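Hypothetic aldehyde deformylating oxygenase (Sulfolobus tokodaii, PDB 5V4T) probably acts as an oxidoreductase of the ferritin-like diiron type, with aldehyde deformylating oxygenase activity, and binds iron within a bundle of helices. Local coordinates at residues 107-112 and 168-173. Numbering follows the deposited sequence.
With FE (Fe (III) ion), chain C.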
ATOM      1  N   HIS A 107       5.605  -5.313  -4.785  1.00 12.04           N
ATOM      2  CA  HIS A 107       4.397  -5.870  -5.349  1.00 12.59           C
ATOM      3  C   HIS A 107       3.711  -6.873  -4.432  1.00 13.66           C
ATOM      4  O   HIS A 107       2.486  -6.909  -4.322  1.00 13.94           O
ATOM      5  CB  HIS A 107       4.644  -6.429  -6.725  1.00 11.89           C
ATOM      6  CG  HIS A 107       5.210  -5.417  -7.679  1.00 13.18           C
ATOM      7  ND1 HIS A 107       6.497  -4.921  -7.604  1.00 15.98           N
ATOM      8  CD2 HIS A 107       4.619  -4.750  -8.694  1.00 14.51           C
ATOM      9  CE1 HIS A 107       6.689  -4.028  -8.554  1.00 14.61           C
ATOM     10  NE2 HIS A 107       5.563  -3.915  -9.242  1.00 14.04           N
ATOM     11  N   MET A 108       4.473  -7.830  -3.897  1.00 12.61           N
ATOM     12  CA  MET A 108       3.835  -8.873  -3.088  1.00 13.60           C
ATOM     13  C   MET A 108       3.438  -8.392  -1.707  1.00 14.99           C
ATOM     14  O   MET A 108       2.297  -8.545  -1.356  1.00 15.81           O
ATOM     15  CB  MET A 108       4.759 -10.120  -2.938  1.00 14.11           C
ATOM     16  CG  MET A 108       5.101 -10.791  -4.259  1.00 17.12           C
ATOM     17  SD  MET A 108       3.715 -11.465  -5.199  1.00 17.80           S
ATOM     18  CE  MET A 108       3.528 -10.224  -6.501  1.00 18.53           C
ATOM     19  N   ILE A 109       4.366  -7.842  -0.941  1.00 13.78           N
ATOM     20  CA  ILE A 109       4.082  -7.516   0.444  1.00 13.87           C
ATOM     21  C   ILE A 109       3.304  -6.182   0.531  1.00 14.45           C
ATOM     22  O   ILE A 109       2.366  -6.031   1.279  1.00 14.82           O
ATOM     23  CB  ILE A 109       5.377  -7.510   1.293  1.00 13.34           C
ATOM     24  CG1 ILE A 109       5.879  -8.930   1.579  1.00 13.94           C
ATOM     25  CG2 ILE A 109       5.252  -6.686   2.559  1.00 14.36           C
ATOM     26  CD1 ILE A 109       5.036  -9.718   2.574  1.00 16.08           C
ATOM     27  N   THR A 110       3.785  -5.185  -0.171  1.00 14.03           N
ATOM     28  CA  THR A 110       3.203  -3.840   0.008  1.00 15.34           C
ATOM     29  C   THR A 110       1.896  -3.751  -0.715  1.00 16.17           C
ATOM     30  O   THR A 110       0.887  -3.373  -0.109  1.00 17.47           O
ATOM     31  CB  THR A 110       4.162  -2.720  -0.427  1.00 16.08           C
ATOM     32  OG1 THR A 110       5.403  -2.864   0.281  1.00 15.58           O
ATOM     33  CG2 THR A 110       3.606  -1.356  -0.150  1.00 15.25           C
ATOM     34  N   GLU A 111       1.878  -4.078  -2.000  1.00 15.01           N
ATOM     35  CA  GLU A 111       0.646  -4.063  -2.765  1.00 15.19           C
ATOM     36  C   GLU A 111      -0.238  -5.254  -2.472  1.00 16.93           C
ATOM     37  O   GLU A 111      -1.448  -5.095  -2.359  1.00 21.02           O
ATOM     38  CB  GLU A 111       0.940  -3.929  -4.260  1.00 17.82           C
ATOM     39  CG  GLU A 111       1.767  -2.689  -4.603  1.00 19.72           C
ATOM     40  CD  GLU A 111       2.052  -2.538  -6.103  1.00 22.17           C
ATOM     41  OE1 GLU A 111       2.565  -3.491  -6.705  1.00 25.13           O
ATOM     42  OE2 GLU A 111       1.798  -1.457  -6.719  1.00 23.22           O
ATOM     43  N   GLY A 112       0.311  -6.454  -2.359  1.00 13.80           N
ATOM     44  CA  GLY A 112      -0.488  -7.661  -2.319  1.00 14.21           C
ATOM     45  C   GLY A 112      -0.894  -8.108  -0.941  1.00 14.78           C
ATOM     46  O   GLY A 112      -1.733  -8.997  -0.837  1.00 17.87           O
ATOM     47  N   GLU A 168      10.189 -13.519   4.808  1.00 16.91           N
ATOM     48  CA  GLU A 168      11.049 -12.694   5.644  1.00 19.25           C
ATOM     49  C   GLU A 168      10.482 -11.361   5.950  1.00 18.39           C
ATOM     50  O   GLU A 168      10.652 -10.851   7.037  1.00 18.29           O
ATOM     51  CB  GLU A 168      12.447 -12.559   4.996  1.00 23.29           C
ATOM     52  CG  GLU A 168      13.122 -13.925   5.016  1.00 31.35           C
ATOM     53  CD  GLU A 168      14.422 -13.971   4.244  1.00 38.28           C
ATOM     54  OE1 GLU A 168      14.822 -12.904   3.700  1.00 43.47           O
ATOM     55  OE2 GLU A 168      14.975 -15.107   4.155  1.00 44.29           O
ATOM     56  N   LEU A 169       9.718 -10.814   5.000  1.00 17.10           N
ATOM     57  CA  LEU A 169       9.225  -9.468   5.112  1.00 16.00           C
ATOM     58  C   LEU A 169       7.806  -9.394   5.679  1.00 15.00           C
ATOM     59  O   LEU A 169       7.416  -8.360   6.205  1.00 16.28           O
ATOM     60  CB  LEU A 169       9.213  -8.824   3.735  1.00 17.81           C
ATOM     61  CG  LEU A 169      10.603  -8.532   3.145  1.00 20.38           C
ATOM     62  CD1 LEU A 169      10.463  -8.353   1.654  1.00 24.16           C
ATOM     63  CD2 LEU A 169      11.123  -7.287   3.801  1.00 23.73           C
ATOM     64  N   PHE A 170       7.129 -10.507   5.693  1.00 16.73           N
ATOM     65  CA  PHE A 170       5.780 -10.504   6.210  1.00 15.13           C
ATOM     66  C   PHE A 170       5.693  -9.993   7.678  1.00 17.20           C
ATOM     67  O   PHE A 170       4.770  -9.266   7.995  1.00 17.58           O
ATOM     68  CB  PHE A 170       5.177 -11.900   6.075  1.00 17.97           C
ATOM     69  CG  PHE A 170       3.758 -12.000   6.550  1.00 16.05           C
ATOM     70  CD1 PHE A 170       2.723 -11.521   5.764  1.00 16.53           C
ATOM     71  CD2 PHE A 170       3.450 -12.609   7.759  1.00 16.53           C
ATOM     72  CE1 PHE A 170       1.406 -11.557   6.216  1.00 15.91           C
ATOM     73  CE2 PHE A 170       2.129 -12.691   8.168  1.00 17.85           C
ATOM     74  CZ  PHE A 170       1.132 -12.136   7.413  1.00 16.43           C
ATOM     75  N   PRO A 171       6.616 -10.353   8.558  1.00 18.40           N
ATOM     76  CA  PRO A 171       6.441  -9.886   9.943  1.00 19.29           C
ATOM     77  C   PRO A 171       6.470  -8.382  10.058  1.00 20.04           C
ATOM     78  O   PRO A 171       5.787  -7.838  10.899  1.00 20.84           O
ATOM     79  CB  PRO A 171       7.649 -10.504  10.684  1.00 20.75           C
ATOM     80  CG  PRO A 171       7.952 -11.732   9.897  1.00 20.47           C
ATOM     81  CD  PRO A 171       7.637 -11.392   8.457  1.00 19.33           C
ATOM     82  N   LEU A 172       7.225  -7.698   9.198  1.00 21.58           N
ATOM     83  CA  LEU A 172       7.250  -6.241   9.203  1.00 20.66           C
ATOM     84  C   LEU A 172       5.883  -5.700   8.818  1.00 20.34           C
ATOM     85  O   LEU A 172       5.358  -4.753   9.422  1.00 19.45           O
ATOM     86  CB  LEU A 172       8.367  -5.744   8.269  1.00 21.53           C
ATOM     87  CG  LEU A 172       8.626  -4.260   8.264  1.00 21.86           C
ATOM     88  CD1 LEU A 172       9.112  -3.810   9.627  1.00 23.96           C
ATOM     89  CD2 LEU A 172       9.622  -3.903   7.212  1.00 21.83           C
ATOM     90  N   ALA A 173       5.269  -6.311   7.818  1.00 19.53           N
ATOM     91  CA  ALA A 173       3.915  -5.963   7.440  1.00 20.32           C
ATOM     92  C   ALA A 173       2.938  -6.087   8.591  1.00 19.22           C
ATOM     93  O   ALA A 173       2.119  -5.184   8.820  1.00 19.74           O
ATOM     94  CB  ALA A 173       3.437  -6.798   6.249  1.00 21.30           C
TER
HETATM   95 FE    FE C 301       0.372  -0.154  -6.769  0.60 12.99          FE
HETATM   96  O   HOH W   1       0.680   0.640  -4.882  1.00 27.77           O
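The backbones of I109 and F170 come within 6.7 Å at their CA atoms where helices 98-128 and 159-179 run side by side in the same sense, their local axes 10.1 Å apart at closest and inclined by 21°. One branched side chain bridging two neighbouring helices is the principle here, and I109 illustrates it with three separate carbons. I109 CG1 meets CB of L169 at 4.0 Å, the two side chains crossing obliquely. Beyond it, I109 CD1 leans on the backbone of F170, 3.8 Å from the F170 CA, and lies at the edge of the phenyl ring, near the ring plane, rather than over a face. The remaining branch, I109 CG2, reaches CB of A173 at 4.1 Å. Its position follows from the first torsion (chi1 -75°), which sets CG2 anti to the backbone N and leaves CG1 beside that nitrogen, so that the branches diverge toward successive turns of the partner helix. Replacing I109 with an alanine would probably open a gap beside L169, F170 and A173, leaving the edge of the F170 ring without its methyl neighbour. F170 carries its ring on to M198 and K202 of helix 191-211, which A173 also touches through M198. Segment 107-112 of helix 98-128, widened by a pi-type turn, presents a different surface to the metal: E111, extended beyond CG, binds iron through OE2 at 1.9 Å, and E57, E145, H148 and a water are further ligands. The apolar contact thus packs helix 159-179 against the side of helix 98-128 that faces away from the iron, consistent with the ferritin-like diiron fold, in which carboxylate and histidine ligands come from the core of a helical bundle.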